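Local atomic coordinates of uncharacterized protein YobA (Bacillus subtilis subsp. subtilis str. 168, PDB entry 4QY7), a protein that is of unknown function but adopts an OB-fold, belongs to the DUF3221 family and is probably exported, being made with a signal sequence. Residues K32-Y35 and N36-E39; G40-M43 and N44-N48. One frame throughout, in Å; residues are numbered along the deposited sequence. Where two conformers were deposited one is given.

Contact 1 of 2, residues K32-Y35 and N36-E39; sequences KEDY and NLSE
Asn36 folds back over Glu33 at the end of a short 3-10 turn, its backbone N giving a nearly straight hydrogen bond of 3.1 Å to Glu33 O. That donor stands well above the carbonyl plane, 57° out of it. The Asn36 side chain comes to the same oxygen without bonding it: CG sits between the backbone N and the carbonyl carbon (chi1 64°), which sets OD1 3.0 Å from Glu33 O, acceptor beside acceptor. One residue on, Leu37 N makes a weak hydrogen bond of 3.4 Å to Asp34 O. A water sits beside this second closure, 2.8 Å from Asp34 O and 2.6 Å from Leu37 O; it can donate to either, but has more acceptors around it than protons. The Asp34 and Leu37 side chains run side by side the same way, with Leu37 CD1 3.8 Å from Asp34 OD1. The carboxylate is satisfied elsewhere, by Gly31 N at OD2 and by Lys45 at OD1. The turn belongs to the loop between strand 20-24 and helix 39-45, with Ser38 as the helix N-cap; Leu37 packs on Leu42 and Lys45 of that helix, and Tyr35 reaches Val14 of strand 7-16.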
loop_
_atom_site.group_PDB
_atom_site.type_symbol
_atom_site.label_atom_id
_atom_site.label_comp_id
_atom_site.label_asym_id
_atom_site.label_seq_id
_atom_site.Cartn_x
_atom_site.Cartn_y
_atom_site.Cartn_z
ATOM N N LYS A 32 -14.172 -6.021 8.258
ATOM C CA LYS A 32 -14.837 -4.720 8.257
ATOM C C LYS A 32 -14.405 -3.794 9.420
ATOM O O LYS A 32 -14.273 -2.580 9.212
ATOM C CB LYS A 32 -16.368 -4.893 8.288
ATOM C CG LYS A 32 -17.138 -3.588 8.110
ATOM C CD LYS A 32 -18.609 -3.839 7.787
ATOM C CE LYS A 32 -19.484 -2.645 8.111
ATOM N NZ LYS A 32 -20.929 -2.961 7.961
ATOM N N GLU A 33 -14.208 -4.335 10.619
ATOM C CA GLU A 33 -13.848 -3.482 11.782
ATOM C C GLU A 33 -12.400 -3.057 11.783
ATOM O O GLU A 33 -12.068 -2.095 12.485
ATOM C CB GLU A 33 -14.177 -4.156 13.103
ATOM C CG GLU A 33 -15.675 -4.271 13.274
ATOM C CD GLU A 33 -16.124 -4.934 14.555
ATOM O OE1 GLU A 33 -15.267 -5.309 15.386
ATOM O OE2 GLU A 33 -17.353 -5.070 14.731
ATOM N N ASP A 34 -11.556 -3.653 10.933
ATOM C CA ASP A 34 -10.159 -3.189 10.833
ATOM C C ASP A 34 -10.123 -1.761 10.236
ATOM O O ASP A 34 -9.135 -1.064 10.417
ATOM C CB ASP A 34 -9.289 -4.143 10.004
ATOM C CG ASP A 34 -9.153 -5.520 10.660
ATOM O OD1 ASP A 34 -9.203 -5.596 11.895
ATOM O OD2 ASP A 34 -9.059 -6.520 9.926
ATOM N N TYR A 35 -11.209 -1.317 9.582
ATOM C CA TYR A 35 -11.290 0.026 9.009
ATOM C C TYR A 35 -11.657 1.090 10.062
ATOM O O TYR A 35 -11.753 2.270 9.711
ATOM C CB TYR A 35 -12.282 0.031 7.813
ATOM C CG TYR A 35 -11.778 -0.844 6.677
ATOM C CD1 TYR A 35 -10.834 -0.373 5.772
ATOM C CD2 TYR A 35 -12.174 -2.180 6.565
ATOM C CE1 TYR A 35 -10.310 -1.197 4.777
ATOM C CE2 TYR A 35 -11.628 -3.019 5.599
ATOM C CZ TYR A 35 -10.732 -2.512 4.675
ATOM O OH TYR A 35 -10.189 -3.328 3.709
ATOM N N ASN A 36 -11.827 0.734 11.347
ATOM C CA ASN A 36 -12.033 1.774 12.363
ATOM C C ASN A 36 -10.791 1.839 13.254
ATOM O O ASN A 36 -10.790 2.577 14.234
ATOM C CB ASN A 36 -13.326 1.564 13.157
ATOM C CG ASN A 36 -13.398 0.313 13.996
ATOM O OD1 ASN A 36 -12.415 -0.083 14.649
ATOM N ND2 ASN A 36 -14.603 -0.280 14.097
ATOM N N LEU A 37 -9.724 1.081 12.923
ATOM C CA LEU A 37 -8.520 1.109 13.738
ATOM C C LEU A 37 -7.680 2.312 13.397
ATOM O O LEU A 37 -7.641 2.755 12.239
ATOM C CB LEU A 37 -7.685 -0.163 13.519
ATOM C CG LEU A 37 -8.336 -1.474 13.957
ATOM C CD1 LEU A 37 -7.484 -2.662 13.559
ATOM C CD2 LEU A 37 -8.572 -1.500 15.457
ATOM N N SER A 38 -6.957 2.820 14.394
ATOM C CA SER A 38 -6.031 3.917 14.156
ATOM C C SER A 38 -4.804 3.389 13.445
ATOM O O SER A 38 -4.555 2.175 13.424
ATOM C CB SER A 38 -5.609 4.568 15.472
ATOM O OG SER A 38 -4.826 3.651 16.225
ATOM N N GLU A 39 -3.989 4.292 12.915
ATOM C CA GLU A 39 -2.746 3.873 12.300
ATOM C C GLU A 39 -1.884 3.111 13.316
ATOM O O GLU A 39 -1.344 2.072 12.966
ATOM C CB GLU A 39 -1.992 5.081 11.742
ATOM C CG GLU A 39 -0.700 4.653 11.073
ATOM C CD GLU A 39 -0.025 5.726 10.257
ATOM O OE1 GLU A 39 -0.686 6.728 9.898
ATOM O OE2 GLU A 39 1.157 5.516 9.911
HETATM O O HOH W 1 -8.429 1.658 9.960
#

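Contact 2 of 2, residues G40-M43 and N44-N48; sequences GQLM and NKFKN
Leu42 and Phe46 meet one turn apart where helix 39-45, the single helix of this OB-fold protein, comes to its C-terminal end. The backbone bonds are i to i+4 throughout: Asn44 N to Gly40 O, Lys45 N to Gln41 O at 2.9 Å, and Phe46 N to Leu42 O, also 2.9 Å. The last two are the straighter, with N-H...O angles of 171° and 164°. Phe46 is the first residue to leave helical backbone angles, so its N-H still closes the final turn while the chain beyond it departs.

Gln41 O has a second donor besides Lys45 N, a water at 2.7 Å that in turn accepts a weak bond from Asn44 ND2. The side-chain ends of Gln41 and Lys45 look outside this stretch: Gln41 OE1 receives Ser38 N at the start of the helix, where Ser38 OG caps Gln41 N in return, a capping box, and Lys45 NZ turns to Asp34.

The apolar part rests on the Phe46 ring. Phe46 CG lies anti to the residue's own carbonyl carbon (chi1 -66°), which swings the ring back alongside the helix, where its CE2 meets Leu42 CD2 at 3.8 Å. The two side chains cross at a slant. Leu42 continues onto Val14 and Leu15 of strand 7-16, whereas Phe46 and the selenomethionine at Met43 touch Ile24 and Ile22 of strand 20-24. An alanine in place of Phe46 lacks the ring, and the loss would probably open a gap between Leu42 CD2 and Ile24. Lys45, adjacent in sequence, sets its CG over one face of the Phe46 ring, 3.9 Å above the plane and offset toward the rim.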
loop_
_atom_site.group_PDB
_atom_site.type_symbol
_atom_site.label_atom_id
_atom_site.label_comp_id
_atom_site.label_asym_id
_atom_site.label_seq_id
_atom_site.Cartn_x
_atom_site.Cartn_y
_atom_site.Cartn_z
ATOM N N GLY A 40 -1.821 3.585 14.568
ATOM C CA GLY A 40 -1.068 2.907 15.621
ATOM C C GLY A 40 -1.561 1.499 15.886
ATOM O O GLY A 40 -0.770 0.572 16.067
ATOM N N GLN A 41 -2.884 1.323 15.903
ATOM C CA GLN A 41 -3.481 0.007 16.135
ATOM C C GLN A 41 -3.228 -0.926 14.970
ATOM O O GLN A 41 -3.033 -2.131 15.189
ATOM C CB GLN A 41 -4.978 0.139 16.360
ATOM C CG GLN A 41 -5.330 0.690 17.742
ATOM C CD GLN A 41 -6.805 0.943 17.884
ATOM O OE1 GLN A 41 -7.436 1.571 17.021
ATOM N NE2 GLN A 41 -7.401 0.465 18.978
ATOM N N LEU A 42 -3.286 -0.391 13.724
ATOM C CA LEU A 42 -2.968 -1.200 12.543
ATOM C C LEU A 42 -1.523 -1.641 12.591
ATOM O O LEU A 42 -1.255 -2.797 12.261
ATOM C CB LEU A 42 -3.179 -0.421 11.235
ATOM C CG LEU A 42 -4.612 -0.136 10.849
ATOM C CD1 LEU A 42 -4.657 0.929 9.804
ATOM C CD2 LEU A 42 -5.337 -1.403 10.347
HETATM N N MSE A 43 -0.595 -0.713 13.006
HETATM C CA MSE A 43 0.837 -1.039 13.107
HETATM C C MSE A 43 1.045 -2.221 14.056
HETATM O O MSE A 43 1.870 -3.094 13.773
HETATM C CB MSE A 43 1.665 0.178 13.568
HETATM C CG MSE A 43 1.661 1.340 12.574
HETATM SE SE MSE A 43 2.595 0.956 10.949
HETATM C CE MSE A 43 1.611 2.019 9.727
ATOM N N ASN A 44 0.277 -2.276 15.152
ATOM C CA ASN A 44 0.368 -3.375 16.125
ATOM C C ASN A 44 -0.249 -4.672 15.585
ATOM O O ASN A 44 0.408 -5.712 15.584
ATOM C CB ASN A 44 -0.334 -2.978 17.416
ATOM C CG ASN A 44 -0.256 -4.035 18.479
ATOM O OD1 ASN A 44 0.838 -4.403 18.915
ATOM N ND2 ASN A 44 -1.408 -4.572 18.893
ATOM N N LYS A 45 -1.489 -4.612 15.097
ATOM C CA LYS A 45 -2.190 -5.803 14.623
ATOM C C LYS A 45 -1.560 -6.445 13.381
ATOM O O LYS A 45 -1.507 -7.669 13.304
ATOM C CB LYS A 45 -3.646 -5.436 14.306
ATOM C CG LYS A 45 -4.489 -6.602 13.834
ATOM C CD LYS A 45 -5.974 -6.335 13.963
ATOM C CE LYS A 45 -6.751 -7.539 13.479
ATOM N NZ LYS A 45 -8.203 -7.404 13.734
ATOM N N PHE A 46 -1.124 -5.643 12.407
ATOM C CA PHE A 46 -0.597 -6.191 11.149
ATOM C C PHE A 46 0.920 -6.040 11.030
ATOM O O PHE A 46 1.421 -5.898 9.925
ATOM C CB PHE A 46 -1.298 -5.498 9.956
ATOM C CG PHE A 46 -2.768 -5.833 9.902
ATOM C CD1 PHE A 46 -3.195 -7.090 9.504
ATOM C CD2 PHE A 46 -3.724 -4.893 10.257
ATOM C CE1 PHE A 46 -4.557 -7.412 9.488
ATOM C CE2 PHE A 46 -5.086 -5.216 10.236
ATOM C CZ PHE A 46 -5.492 -6.458 9.817
ATOM N N LYS A 47 1.652 -6.099 12.157
ATOM C CA LYS A 47 3.115 -6.009 12.199
ATOM C C LYS A 47 3.735 -6.969 11.161
ATOM O O LYS A 47 3.264 -8.098 11.018
ATOM C CB LYS A 47 3.594 -6.357 13.627
ATOM C CG LYS A 47 5.101 -6.296 13.854
ATOM C CD LYS A 47 5.449 -6.837 15.238
ATOM C CE LYS A 47 6.930 -6.983 15.444
ATOM N NZ LYS A 47 7.248 -7.867 16.598
ATOM N N ASN A 48 4.687 -6.462 10.367
ATOM C CA ASN A 48 5.349 -7.192 9.275
ATOM C C ASN A 48 4.367 -7.558 8.153
ATOM O O ASN A 48 4.758 -8.310 7.264
ATOM C CB ASN A 48 6.083 -8.448 9.763
ATOM C CG ASN A 48 7.024 -8.150 10.889
ATOM O OD1 ASN A 48 7.613 -7.061 10.956
ATOM N ND2 ASN A 48 7.169 -9.087 11.815
HETATM O O HOH W 2 -4.102 -3.246 17.446
#

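How the contacts relate
Contact 1 runs straight into contact 2 along the chain, residue 39 being followed by 40, and their centres are 10 Å apart on the same side of the protein's centre. The 3-10 turn at 32-36 folds against helix 39-45 and the residues just after it, and Asp34 carries much of the join. Its OD1 forms a salt bridge of 2.8 Å with Lys45 NZ, its OD2 packs 3.6 Å from Phe46 CZ, and its backbone O lies 3.8 Å from Leu42 CD2. Leu37 CD1 adds a looser apolar touch on Lys45 CD at 4.0 Å. Lys45 thus spans both contacts. No active site is known for this protein.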